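Local coordinates for adenylate kinase (PDB 2XB4), which probably catalyses the reversible transfer of the terminal phosphate of ATP to AMP, giving two ADP, and carries a zinc ion in its LID domain, at residues N121-M124 with G125-I128; E167-I170 with N171-D175; K145-G148 with D149-R152; G183-A186 with A187-Y191; D61-T64 with I65-L69. All coordinates share one frame; numbering follows the deposited sequence.

All five contacts are local, each made along a helix, at a helix end or round a turn, and none closes a long loop. They follow one another in series, without nesting or crossing. From the N terminus, contact 5 (61-69) comes first, at the start of helix 61-75. Contact 1 (121-128) ends helix 116-124 and leads to strand 128-129. Contact 3 (145-152) is a turn beside the zinc ion, its centre about 46 Å from that of contact 5. Contact 2 (167-175) returns along helix 167-177 and touches contact 1 through Ile170 and Ile123. Contact 4 (183-191) follows on the next helix, packed on the central sheet.

Contact 1 (N121-M124 with G125-I128); sequences NRIM and GRRI. With SRT (S,R meso-tartaric acid), chain C.
Arg126 lies alongside Ile123 just beyond the end of helix 116-124, and the two side chains point the same way. CB of Arg126 is 3.7 Å from Ile123 O. CG touches two carbonyl oxygens, 3.4 Å from Ile123 O and 3.5 Å from Arg122 O. CD stays beside Ile123 O. The chain is extended from CG to NE, with chi2 164° and chi3 174°, and this carries the guanidinium back along the last turn. One face of the guanidinium lies over Ile123 CA, offset toward its rim. NH1 is 3.9 Å from Ile123 CG2, but its strong partner is Asp164, in a salt bridge. At the edge of the group, NE donates to a water that also bonds Arg122 O. Arg126 NH2 is 2.9 Å from SRT O1 of the bound tartrate, also at the edge. Arg126 is a predicted ATP-binding residue. The tartrate is also bonded to Gly10 N and Lys13 N, so it may sit where a phosphate of ATP would bind.

Gly125 N bonds Asn121 O at 2.9 Å. Arg126 N makes a weak bond to Ile123 O. Arg127 bends at chi2 (-64°), and its NH1 bonds Met124 O at 2.9 Å, within the carbonyl and guanidinium planes. The same NH1 also bonds Arg126 O. Ile123 and Met124 pack on helix 167-177, while Ile128 begins strand 128-129 and pairs with Ser159 of strand 158-159.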
loop_
_atom_site.group_PDB
_atom_site.type_symbol
_atom_site.label_atom_id
_atom_site.label_comp_id
_atom_site.label_asym_id
_atom_site.label_seq_id
_atom_site.Cartn_x
_atom_site.Cartn_y
_atom_site.Cartn_z
ATOM N N ASN A 121 -5.667 11.930 -15.663
ATOM C CA ASN A 121 -4.717 12.729 -14.862
ATOM C C ASN A 121 -5.193 13.059 -13.455
ATOM O O ASN A 121 -4.430 13.010 -12.503
ATOM C CB ASN A 121 -4.380 14.007 -15.589
ATOM C CG ASN A 121 -3.341 13.758 -16.687
ATOM O OD1 ASN A 121 -2.499 12.841 -16.598
ATOM N ND2 ASN A 121 -3.426 14.523 -17.722
ATOM N N ARG A 122 -6.465 13.336 -13.313
ATOM C CA ARG A 122 -6.993 13.480 -11.933
ATOM C C ARG A 122 -6.852 12.229 -11.063
ATOM O O ARG A 122 -6.668 12.385 -9.852
ATOM C CB ARG A 122 -8.438 13.903 -11.935
ATOM C CG ARG A 122 -8.581 15.301 -12.374
ATOM C CD ARG A 122 -10.022 15.768 -12.338
ATOM N NE ARG A 122 -9.938 17.199 -12.692
ATOM C CZ ARG A 122 -10.697 18.161 -12.186
ATOM N NH1 ARG A 122 -11.617 17.864 -11.280
ATOM N NH2 ARG A 122 -10.504 19.445 -12.568
ATOM N N ILE A 123 -7.025 11.020 -11.626
ATOM C CA ILE A 123 -6.838 9.831 -10.823
ATOM C C ILE A 123 -5.326 9.716 -10.470
ATOM O O ILE A 123 -4.967 9.451 -9.315
ATOM C CB ILE A 123 -7.277 8.591 -11.596
ATOM C CG1 ILE A 123 -8.797 8.646 -11.885
ATOM C CG2 ILE A 123 -6.860 7.266 -10.888
ATOM C CD1 ILE A 123 -9.233 7.755 -13.124
ATOM N N MET A 124 -4.448 9.815 -11.491
ATOM C CA MET A 124 -2.985 9.516 -11.266
ATOM C C MET A 124 -2.369 10.586 -10.391
ATOM O O MET A 124 -1.401 10.315 -9.709
ATOM C CB MET A 124 -2.214 9.477 -12.624
ATOM C CG MET A 124 -2.777 8.341 -13.511
ATOM S SD MET A 124 -1.736 8.058 -14.917
ATOM C CE MET A 124 -0.231 7.453 -14.165
ATOM N N GLY A 125 -2.972 11.771 -10.356
ATOM C CA GLY A 125 -2.399 12.939 -9.617
ATOM C C GLY A 125 -2.684 12.919 -8.115
ATOM O O GLY A 125 -2.083 13.698 -7.315
ATOM N N ARG A 126 -3.558 12.032 -7.660
ATOM C CA ARG A 126 -3.881 11.990 -6.217
ATOM C C ARG A 126 -2.648 11.651 -5.365
ATOM O O ARG A 126 -1.891 10.713 -5.713
ATOM C CB ARG A 126 -4.906 10.887 -5.959
ATOM C CG ARG A 126 -6.347 11.065 -6.663
ATOM C CD ARG A 126 -7.132 9.737 -6.650
ATOM N NE ARG A 126 -8.485 9.980 -7.160
ATOM C CZ ARG A 126 -9.309 9.028 -7.611
ATOM N NH1 ARG A 126 -8.912 7.753 -7.572
ATOM N NH2 ARG A 126 -10.539 9.353 -8.082
ATOM N N ARG A 127 -2.485 12.321 -4.242
ATOM C CA ARG A 127 -1.355 12.060 -3.293
ATOM C C ARG A 127 -1.999 11.950 -1.935
ATOM O O ARG A 127 -2.867 12.755 -1.617
ATOM C CB ARG A 127 -0.325 13.196 -3.284
ATOM C CG ARG A 127 0.482 13.224 -4.683
ATOM C CD ARG A 127 1.341 11.922 -4.907
ATOM N NE ARG A 127 2.107 11.968 -6.168
ATOM C CZ ARG A 127 1.661 11.591 -7.376
ATOM N NH1 ARG A 127 0.403 11.164 -7.552
ATOM N NH2 ARG A 127 2.473 11.727 -8.435
ATOM N N ILE A 128 -1.654 10.886 -1.173
ATOM C CA ILE A 128 -2.330 10.661 0.115
ATOM C C ILE A 128 -1.402 11.129 1.214
ATOM O O ILE A 128 -0.213 10.783 1.229
ATOM C CB ILE A 128 -2.563 9.152 0.346
ATOM C CG1 ILE A 128 -3.301 8.518 -0.818
ATOM C CG2 ILE A 128 -3.358 8.916 1.694
ATOM C CD1 ILE A 128 -4.350 9.442 -1.456
HETATM O O1 SRT C . -12.992 10.625 -8.897
HETATM O O11 SRT C . -14.467 10.446 -7.189
HETATM C C1 SRT C . -13.883 10.037 -8.227
HETATM C C2 SRT C . -14.358 8.883 -8.999
HETATM O O2 SRT C . -13.431 7.906 -9.431
HETATM C C3 SRT C . -15.825 8.656 -9.079
HETATM O O3 SRT C . -15.845 9.504 -10.257
HETATM C C4 SRT C . -16.182 7.288 -9.481
HETATM O O4 SRT C . -16.327 6.459 -8.569
HETATM O O41 SRT C . -16.320 7.052 -10.686
HETATM O O HOH W 1 -9.298 12.661 -7.921
HETATM O O HOH W 2 1.645 10.142 -10.752
#

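Contact 2 (E167-I170 with N171-D175); sequences EGAI and NKRHD
The guanidinium of Arg173 has Ala169 O over one face, 3.5 Å above the plane and offset toward the rim. Ala169 CB lies close to the same group, 3.9 Å from NH1. The imidazole of His174 runs alongside Ile170, with CE1 3.9 Å from Ile170 CG2. Ile170 O approaches that ring obliquely. An edge-to-face pairing with Tyr178 also involves the ring, and NE2 bonds Asn9 O.

Four backbone bonds run through this part of helix 167-177. Asn171 N meets Glu167 O, Lys172 N meets Gly168 O, Arg173 N meets Ala169 O, and His174 N meets Ile170 O at 2.9 Å. The amide of Asn171 folds back beside the helix, its CG anti to the carbonyl carbon (chi1 -75°), and ND2 comes within 3.2 Å of Glu167 O at a poor angle. Its OD1 accepts from Arg116. Glu167 forms a salt bridge with Lys120.

The bond to Asn9 and the ring of Tyr178 limit how His174 can turn. Arg173 bonds the preceding turn through its backbone N alone. Its guanidinium only packs on Ala169, so its N-H groups are not spent on this turn, consistent with its predicted role in binding AMP.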
loop_
_atom_site.group_PDB
_atom_site.type_symbol
_atom_site.label_atom_id
_atom_site.label_comp_id
_atom_site.label_asym_id
_atom_site.label_seq_id
_atom_site.Cartn_x
_atom_site.Cartn_y
_atom_site.Cartn_z
ATOM N N GLU A 167 -2.039 2.407 -15.045
ATOM C CA GLU A 167 -2.613 2.991 -16.271
ATOM C C GLU A 167 -3.347 1.975 -17.142
ATOM O O GLU A 167 -4.290 2.339 -17.805
ATOM C CB GLU A 167 -1.553 3.668 -17.162
ATOM C CG GLU A 167 -0.778 4.692 -16.401
ATOM C CD GLU A 167 0.234 5.454 -17.280
ATOM O OE1 GLU A 167 1.455 5.403 -17.007
ATOM O OE2 GLU A 167 -0.221 6.091 -18.226
ATOM N N GLY A 168 -2.918 0.719 -17.159
ATOM C CA GLY A 168 -3.651 -0.287 -17.974
ATOM C C GLY A 168 -5.057 -0.433 -17.393
ATOM O O GLY A 168 -6.010 -0.521 -18.132
ATOM N N ALA A 169 -5.208 -0.412 -16.059
ATOM C CA ALA A 169 -6.551 -0.664 -15.490
ATOM C C ALA A 169 -7.455 0.575 -15.690
ATOM O O ALA A 169 -8.654 0.430 -15.915
ATOM C CB ALA A 169 -6.448 -0.996 -13.987
ATOM N N ILE A 170 -6.892 1.770 -15.484
ATOM C CA ILE A 170 -7.612 3.036 -15.661
ATOM C C ILE A 170 -8.118 3.085 -17.116
ATOM O O ILE A 170 -9.316 3.334 -17.354
ATOM C CB ILE A 170 -6.708 4.231 -15.345
ATOM C CG1 ILE A 170 -6.406 4.330 -13.830
ATOM C CG2 ILE A 170 -7.350 5.530 -15.831
ATOM C CD1 ILE A 170 -5.255 5.352 -13.637
ATOM N N ASN A 171 -7.220 2.762 -18.073
ATOM C CA ASN A 171 -7.580 2.784 -19.498
ATOM C C ASN A 171 -8.651 1.781 -19.907
ATOM O O ASN A 171 -9.484 2.083 -20.757
ATOM C CB ASN A 171 -6.348 2.643 -20.394
ATOM C CG ASN A 171 -5.533 3.936 -20.447
ATOM O OD1 ASN A 171 -6.105 5.017 -20.452
ATOM N ND2 ASN A 171 -4.220 3.811 -20.614
ATOM N N LYS A 172 -8.663 0.600 -19.314
ATOM C CA LYS A 172 -9.683 -0.331 -19.677
ATOM C C LYS A 172 -11.048 0.141 -19.121
ATOM O O LYS A 172 -12.032 -0.029 -19.832
ATOM C CB LYS A 172 -9.385 -1.685 -19.086
ATOM C CG LYS A 172 -8.167 -2.329 -19.914
ATOM C CD LYS A 172 -7.716 -3.546 -19.244
ATOM C CE LYS A 172 -6.824 -4.329 -20.213
ATOM N NZ LYS A 172 -7.070 -5.734 -19.815
ATOM N N ARG A 173 -11.116 0.783 -17.931
ATOM C CA ARG A 173 -12.418 1.300 -17.494
ATOM C C ARG A 173 -12.856 2.508 -18.366
ATOM O O ARG A 173 -14.060 2.640 -18.666
ATOM C CB ARG A 173 -12.420 1.711 -16.009
ATOM C CG ARG A 173 -12.181 0.531 -15.023
ATOM C CD ARG A 173 -12.122 1.053 -13.589
ATOM N NE ARG A 173 -11.421 0.069 -12.807
ATOM C CZ ARG A 173 -10.149 0.104 -12.335
ATOM N NH1 ARG A 173 -9.299 1.177 -12.394
ATOM N NH2 ARG A 173 -9.757 -0.988 -11.681
ATOM N N HIS A 174 -11.891 3.357 -18.781
ATOM C CA HIS A 174 -12.245 4.536 -19.638
ATOM C C HIS A 174 -12.614 4.124 -21.065
ATOM O O HIS A 174 -13.553 4.742 -21.717
ATOM C CB HIS A 174 -11.073 5.530 -19.634
ATOM C CG HIS A 174 -11.044 6.426 -18.426
ATOM N ND1 HIS A 174 -9.967 7.237 -18.129
ATOM C CD2 HIS A 174 -11.966 6.671 -17.465
ATOM C CE1 HIS A 174 -10.196 7.893 -16.992
ATOM N NE2 HIS A 174 -11.397 7.547 -16.556
ATOM N N ASP A 175 -11.964 3.060 -21.562
ATOM C CA ASP A 175 -12.405 2.404 -22.788
ATOM C C ASP A 175 -13.867 2.099 -22.807
ATOM O O ASP A 175 -14.557 2.449 -23.778
ATOM C CB ASP A 175 -11.602 1.128 -23.104
ATOM C CG ASP A 175 -10.194 1.434 -23.649
ATOM O OD1 ASP A 175 -9.828 2.604 -23.929
ATOM O OD2 ASP A 175 -9.448 0.470 -23.783
#

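Contact 3 (K145-G148 with D149-R152); sequences KPNG and DVCR. With ZN (zinc ion), chain B.
Asn147 and Val150 are the first and last residues of a type II' beta turn, with Gly148 and Asp149 at its corner. Two bonds of an antiparallel hydrogen-bonded pair close it. Asn147 N donates to Val150 O at 2.9 Å, nearly along the C=O axis. Val150 N donates to Asn147 O at 3.1 Å, from above the carbonyl plane. Gly148 has a positive phi, which favours glycine.

The side chains of Asn147 and Val150 lie side by side. Val150 has CG1 anti to the carbonyl carbon (chi1 -58°), which puts CG2 between the backbone N and the carbonyl carbon, 3.2 Å from Asn147 O. Asn147 has its CG anti to the backbone N (chi1 172°). Its OD1 accepts from a water that also donates to Cys151 O.

Arg152 has its CG between the backbone N and the carbonyl carbon, and its chain bends at chi3 (-45°). CB and CD lie near Lys145 O, and NE makes a weak bond to that oxygen at 3.3 Å, at the edge of the guanidinium and in its plane. A second water links NE to Lys145 O.

The turn belongs to the LID domain. Pro146 packs on Leu158 of strand 158-159, and Val150 packs on Arg36 of the second subunit. Cys129, His135 and Cys154 complete the zinc site. Cys151 turns away from the turn, and its SG binds the zinc ion at 2.3 Å.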
loop_
_atom_site.group_PDB
_atom_site.type_symbol
_atom_site.label_atom_id
_atom_site.label_comp_id
_atom_site.label_asym_id
_atom_site.label_seq_id
_atom_site.Cartn_x
_atom_site.Cartn_y
_atom_site.Cartn_z
ATOM N N LYS A 145 -3.290 21.417 -5.149
ATOM C CA LYS A 145 -1.901 21.053 -5.395
ATOM C C LYS A 145 -1.197 20.935 -4.094
ATOM O O LYS A 145 -1.506 21.726 -3.173
ATOM C CB LYS A 145 -1.128 22.241 -6.040
ATOM C CG LYS A 145 -1.395 22.550 -7.399
ATOM C CD LYS A 145 -0.474 23.807 -7.783
ATOM C CE LYS A 145 -0.455 25.061 -6.775
ATOM N NZ LYS A 145 0.013 26.331 -7.525
ATOM N N PRO A 146 -0.200 20.027 -4.001
ATOM C CA PRO A 146 0.553 19.911 -2.752
ATOM C C PRO A 146 1.404 21.102 -2.525
ATOM O O PRO A 146 1.585 21.906 -3.467
ATOM C CB PRO A 146 1.458 18.725 -2.986
ATOM C CG PRO A 146 0.793 17.929 -4.075
ATOM C CD PRO A 146 0.105 18.904 -4.943
ATOM N N ASN A 147 1.928 21.222 -1.300
ATOM C CA ASN A 147 2.882 22.265 -0.964
ATOM C C ASN A 147 4.272 21.676 -1.179
ATOM O O ASN A 147 4.857 21.091 -0.254
ATOM C CB ASN A 147 2.657 22.683 0.506
ATOM C CG ASN A 147 3.715 23.636 1.031
ATOM O OD1 ASN A 147 4.013 23.644 2.225
ATOM N ND2 ASN A 147 4.264 24.436 0.175
ATOM N N GLY A 148 4.788 21.795 -2.406
ATOM C CA GLY A 148 5.993 21.070 -2.811
ATOM C C GLY A 148 5.801 19.551 -2.788
ATOM O O GLY A 148 4.946 19.033 -3.487
ATOM N N ASP A 149 6.571 18.827 -1.988
ATOM C CA ASP A 149 6.351 17.382 -1.836
ATOM C C ASP A 149 5.475 17.032 -0.660
ATOM O O ASP A 149 5.351 15.873 -0.394
ATOM C CB ASP A 149 7.675 16.653 -1.616
ATOM C CG ASP A 149 8.520 16.600 -2.861
ATOM O OD1 ASP A 149 7.951 16.403 -3.956
ATOM O OD2 ASP A 149 9.747 16.775 -2.730
ATOM N N VAL A 150 4.935 18.010 0.067
ATOM C CA VAL A 150 4.160 17.694 1.298
ATOM C C VAL A 150 2.720 18.133 1.296
ATOM O O VAL A 150 2.265 18.954 0.467
ATOM C CB VAL A 150 4.876 18.196 2.641
ATOM C CG1 VAL A 150 6.262 17.558 2.745
ATOM C CG2 VAL A 150 5.029 19.728 2.688
ATOM N N CYS A 151 1.968 17.561 2.249
ATOM C CA CYS A 151 0.526 17.838 2.340
ATOM C C CYS A 151 0.239 19.336 2.477
ATOM O O CYS A 151 0.844 19.975 3.337
ATOM C CB CYS A 151 -0.057 17.074 3.563
ATOM S SG CYS A 151 -1.833 17.415 3.736
ATOM N N ARG A 152 -0.668 19.899 1.650
ATOM C CA ARG A 152 -0.995 21.332 1.673
ATOM C C ARG A 152 -1.822 21.718 2.903
ATOM O O ARG A 152 -1.997 22.900 3.185
ATOM C CB ARG A 152 -1.823 21.679 0.428
ATOM C CG ARG A 152 -3.200 20.899 0.446
ATOM C CD ARG A 152 -3.994 21.119 -0.824
ATOM N NE ARG A 152 -3.982 22.528 -1.189
ATOM C CZ ARG A 152 -4.876 23.389 -0.726
ATOM N NH1 ARG A 152 -5.824 22.905 0.126
ATOM N NH2 ARG A 152 -4.815 24.702 -1.093
HETATM ZN ZN ZN B . -2.134 16.274 5.753
HETATM O O HOH W 3 -2.466 24.174 -2.477
HETATM O O HOH W 4 2.113 22.358 4.065
#

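Contact 4 (G183-A186 with A187-Y191); sequences GTLA and AAYYY
This contact forms the first turns of helix 184-192, with Gly183 at the N-cap, where Leu185 and Tyr189 lie side by side one turn apart. The Tyr189 ring sets one face over Leu185 O, which sits 3.1 Å above the plane, offset toward the rim. CG of Tyr189 is the ring atom nearest that oxygen. Farther out, the phenol end meets the leucine tip. OH is 3.6 Å from Leu185 CD1 and 3.8 Å from CD2, while CZ is 4.1 Å from CD2. Tyr189 CG stands anti to the carbonyl carbon (chi1 -57°), which directs the ring back along the helix over the preceding turn. Leu185 O thus meets the ring face while also accepting the backbone N-H of Tyr189 at 2.9 Å.

The other backbone bonds keep the same spacing. Ala187 N bonds Gly183 O, Ala188 N bonds Thr184 O, and Tyr190 N bonds Ala186 O. The small side chains stay near the backbone: Ala187 CB is 3.4 Å from Thr184 O, and Ala188 CB is 3.6 Å from Leu185 O.

Thr184 OG1 bonds the backbone O of Arg87, a predicted AMP-binding residue. Thr184 and Ala188 touch Phe6 of strand 2-6, Tyr190 packs on helix 89-101, and Leu185 and Tyr189 reach Glu111 of strand 108-113. A helix laid over a parallel sheet in this way is typical of the P-loop kinase alpha/beta core.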
loop_
_atom_site.group_PDB
_atom_site.type_symbol
_atom_site.label_atom_id
_atom_site.label_comp_id
_atom_site.label_asym_id
_atom_site.label_seq_id
_atom_site.Cartn_x
_atom_site.Cartn_y
_atom_site.Cartn_z
ATOM N N GLY A 183 -20.964 1.909 -25.495
ATOM C CA GLY A 183 -20.443 1.849 -24.103
ATOM C C GLY A 183 -21.247 2.835 -23.205
ATOM O O GLY A 183 -22.440 3.136 -23.487
ATOM N N THR A 184 -20.617 3.383 -22.156
ATOM C CA THR A 184 -21.460 4.097 -21.192
ATOM C C THR A 184 -21.896 5.473 -21.648
ATOM O O THR A 184 -23.018 5.853 -21.363
ATOM C CB THR A 184 -20.734 4.173 -19.848
ATOM O OG1 THR A 184 -20.197 2.875 -19.595
ATOM C CG2 THR A 184 -21.739 4.511 -18.746
ATOM N N LEU A 185 -21.019 6.230 -22.342
ATOM C CA LEU A 185 -21.474 7.451 -22.967
ATOM C C LEU A 185 -22.617 7.208 -23.962
ATOM O O LEU A 185 -23.535 8.066 -24.024
ATOM C CB LEU A 185 -20.307 8.232 -23.709
ATOM C CG LEU A 185 -19.357 9.116 -22.870
ATOM C CD1 LEU A 185 -18.453 9.907 -23.870
ATOM C CD2 LEU A 185 -20.179 10.123 -21.960
ATOM N N ALA A 186 -22.530 6.148 -24.795
ATOM C CA ALA A 186 -23.657 5.859 -25.722
ATOM C C ALA A 186 -24.942 5.606 -24.861
ATOM O O ALA A 186 -26.013 6.050 -25.260
ATOM C CB ALA A 186 -23.317 4.668 -26.591
ATOM N N ALA A 187 -24.806 4.930 -23.701
ATOM C CA ALA A 187 -25.971 4.715 -22.841
ATOM C C ALA A 187 -26.557 6.039 -22.316
ATOM O O ALA A 187 -27.820 6.254 -22.353
ATOM C CB ALA A 187 -25.665 3.743 -21.662
ATOM N N ALA A 188 -25.676 6.893 -21.785
ATOM C CA ALA A 188 -26.096 8.236 -21.294
ATOM C C ALA A 188 -26.815 9.025 -22.410
ATOM O O ALA A 188 -27.882 9.612 -22.190
ATOM C CB ALA A 188 -24.863 9.036 -20.828
ATOM N N TYR A 189 -26.244 9.011 -23.630
ATOM C CA TYR A 189 -26.839 9.712 -24.761
ATOM C C TYR A 189 -28.185 9.134 -25.242
ATOM O O TYR A 189 -28.995 9.858 -25.767
ATOM C CB TYR A 189 -25.861 9.826 -25.971
ATOM C CG TYR A 189 -24.547 10.488 -25.681
ATOM C CD1 TYR A 189 -24.371 11.339 -24.557
ATOM C CD2 TYR A 189 -23.473 10.335 -26.577
ATOM C CE1 TYR A 189 -23.105 11.928 -24.296
ATOM C CE2 TYR A 189 -22.247 10.970 -26.364
ATOM C CZ TYR A 189 -22.057 11.758 -25.260
ATOM O OH TYR A 189 -20.788 12.324 -25.049
ATOM N N TYR A 190 -28.381 7.836 -25.098
ATOM C CA TYR A 190 -29.656 7.226 -25.355
ATOM C C TYR A 190 -30.717 7.873 -24.437
ATOM O O TYR A 190 -31.841 8.216 -24.908
ATOM C CB TYR A 190 -29.507 5.737 -25.135
ATOM C CG TYR A 190 -30.783 4.998 -24.966
ATOM C CD1 TYR A 190 -31.595 4.648 -26.102
ATOM C CD2 TYR A 190 -31.184 4.542 -23.706
ATOM C CE1 TYR A 190 -32.745 3.923 -25.913
ATOM C CE2 TYR A 190 -32.421 3.796 -23.548
ATOM C CZ TYR A 190 -33.137 3.513 -24.637
ATOM O OH TYR A 190 -34.294 2.792 -24.550
ATOM N N TYR A 191 -30.357 8.137 -23.185
ATOM C CA TYR A 191 -31.315 8.842 -22.302
ATOM C C TYR A 191 -31.442 10.330 -22.708
ATOM O O TYR A 191 -32.561 10.815 -22.788
ATOM C CB TYR A 191 -31.013 8.692 -20.797
ATOM C CG TYR A 191 -31.213 7.225 -20.358
ATOM C CD1 TYR A 191 -32.494 6.715 -20.119
ATOM C CD2 TYR A 191 -30.118 6.369 -20.147
ATOM C CE1 TYR A 191 -32.682 5.331 -19.810
ATOM C CE2 TYR A 191 -30.296 5.042 -19.807
ATOM C CZ TYR A 191 -31.555 4.526 -19.697
ATOM O OH TYR A 191 -31.662 3.244 -19.304
#

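Contact 5 (D61-T64 with I65-L69); sequences DDIT and IPMVL
Thr64, Ile65 and Ile63 carry most of this contact, a proline kink in the opening turns of helix 61-75. Thr64 meets Val68 one turn on. Its CG2 is 4.3 Å from Val68 CG2, and its carbonyl accepts Val68 N at 2.9 Å. Val68 CG2 also rests 3.4 Å from Thr64 O. The threonine has CG2 anti to the backbone N, while OG1 lies beside that nitrogen (chi1 -68°). OG1 makes a weak bond back to Pro60 O.

Ile65 touches the preceding turn through CG1. This atom is anti to the carbonyl carbon (chi1 -67°) and lies 3.2 Å from Asp61 O. That same oxygen accepts the backbone N-H of Ile65, so a methylene and an N-H of one residue share it.

Ile63 pairs with Met67. CG2 of Ile63 is 4.3 Å from SD of Met67, an apolar touch. Met67 CG lies 3.3 Å from Ile63 O, and Met67 N bonds that oxygen at 3.1 Å.

Pro66 breaks the series of backbone bonds, because its nitrogen has no hydrogen to give. Its ring CG comes 3.2 Å from Asp62 O, where a bond would otherwise form, and the helix is kinked here.

Thr64 and Ile65 pack on Phe85, a predicted AMP-site residue. Thr64 also touches Val59 of that site. Ile65 and Leu69 lie against Ala98, Met67 and Val68 face Ile34, and Thr64 touches Phe35. Helix 61-75 thus packs against helix 89-101 and against helix 31-40 of the predicted NMP region.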
loop_
_atom_site.group_PDB
_atom_site.type_symbol
_atom_site.label_atom_id
_atom_site.label_comp_id
_atom_site.label_asym_id
_atom_site.label_seq_id
_atom_site.Cartn_x
_atom_site.Cartn_y
_atom_site.Cartn_z
ATOM N N ASP A 61 -28.372 -10.214 -18.966
ATOM C CA ASP A 61 -29.233 -9.028 -18.787
ATOM C C ASP A 61 -30.633 -9.401 -18.402
ATOM O O ASP A 61 -31.248 -8.651 -17.634
ATOM C CB ASP A 61 -29.289 -8.177 -20.064
ATOM C CG ASP A 61 -27.925 -7.727 -20.560
ATOM O OD1 ASP A 61 -26.964 -7.530 -19.743
ATOM O OD2 ASP A 61 -27.838 -7.530 -21.822
ATOM N N ASP A 62 -31.127 -10.591 -18.824
ATOM C CA ASP A 62 -32.479 -11.003 -18.429
ATOM C C ASP A 62 -32.620 -11.431 -16.992
ATOM O O ASP A 62 -33.733 -11.709 -16.525
ATOM C CB ASP A 62 -33.150 -11.997 -19.402
ATOM C CG ASP A 62 -32.499 -13.409 -19.434
ATOM O OD1 ASP A 62 -31.645 -13.812 -18.586
ATOM O OD2 ASP A 62 -32.923 -14.166 -20.356
ATOM N N ILE A 63 -31.483 -11.480 -16.270
ATOM C CA ILE A 63 -31.530 -11.707 -14.852
ATOM C C ILE A 63 -31.119 -10.415 -14.113
ATOM O O ILE A 63 -31.725 -10.057 -13.102
ATOM C CB ILE A 63 -30.584 -12.890 -14.434
ATOM C CG1 ILE A 63 -31.131 -14.225 -15.006
ATOM C CG2 ILE A 63 -30.502 -12.970 -12.947
ATOM C CD1 ILE A 63 -30.175 -15.402 -14.766
ATOM N N THR A 64 -30.105 -9.722 -14.604
ATOM C CA THR A 64 -29.628 -8.492 -13.986
ATOM C C THR A 64 -30.722 -7.369 -13.978
ATOM O O THR A 64 -30.937 -6.718 -12.955
ATOM C CB THR A 64 -28.405 -7.994 -14.783
ATOM O OG1 THR A 64 -27.319 -8.930 -14.568
ATOM C CG2 THR A 64 -27.981 -6.645 -14.229
ATOM N N ILE A 65 -31.441 -7.184 -15.084
ATOM C CA ILE A 65 -32.412 -6.096 -15.162
ATOM C C ILE A 65 -33.525 -6.374 -14.133
ATOM O O ILE A 65 -33.802 -5.500 -13.330
ATOM C CB ILE A 65 -33.023 -5.980 -16.566
ATOM C CG1 ILE A 65 -31.943 -5.518 -17.588
ATOM C CG2 ILE A 65 -34.212 -4.972 -16.561
ATOM C CD1 ILE A 65 -31.452 -4.182 -17.371
ATOM N N PRO A 66 -34.101 -7.608 -14.098
ATOM C CA PRO A 66 -35.089 -7.840 -12.991
ATOM C C PRO A 66 -34.522 -7.652 -11.579
ATOM O O PRO A 66 -35.239 -7.177 -10.684
ATOM C CB PRO A 66 -35.544 -9.289 -13.200
ATOM C CG PRO A 66 -35.187 -9.669 -14.578
ATOM C CD PRO A 66 -34.193 -8.651 -15.158
ATOM N N MET A 67 -33.271 -8.022 -11.363
ATOM C CA MET A 67 -32.648 -7.695 -10.078
ATOM C C MET A 67 -32.655 -6.237 -9.756
ATOM O O MET A 67 -32.983 -5.876 -8.595
ATOM C CB MET A 67 -31.193 -8.180 -10.026
ATOM C CG MET A 67 -31.136 -9.640 -9.926
ATOM S SD MET A 67 -29.429 -10.348 -9.684
ATOM C CE MET A 67 -29.758 -11.614 -8.586
ATOM N N VAL A 68 -32.194 -5.418 -10.710
ATOM C CA VAL A 68 -32.172 -3.998 -10.504
ATOM C C VAL A 68 -33.595 -3.512 -10.161
ATOM O O VAL A 68 -33.811 -2.778 -9.171
ATOM C CB VAL A 68 -31.587 -3.233 -11.757
ATOM C CG1 VAL A 68 -31.831 -1.718 -11.572
ATOM C CG2 VAL A 68 -30.089 -3.620 -11.951
ATOM N N LEU A 69 -34.584 -3.926 -10.958
ATOM C CA LEU A 69 -35.958 -3.417 -10.698
ATOM C C LEU A 69 -36.477 -3.854 -9.324
ATOM O O LEU A 69 -37.192 -3.052 -8.663
ATOM C CB LEU A 69 -36.941 -3.937 -11.736
ATOM C CG LEU A 69 -37.178 -3.034 -12.944
ATOM C CD1 LEU A 69 -38.170 -1.947 -12.482
ATOM C CD2 LEU A 69 -35.864 -2.509 -13.563
#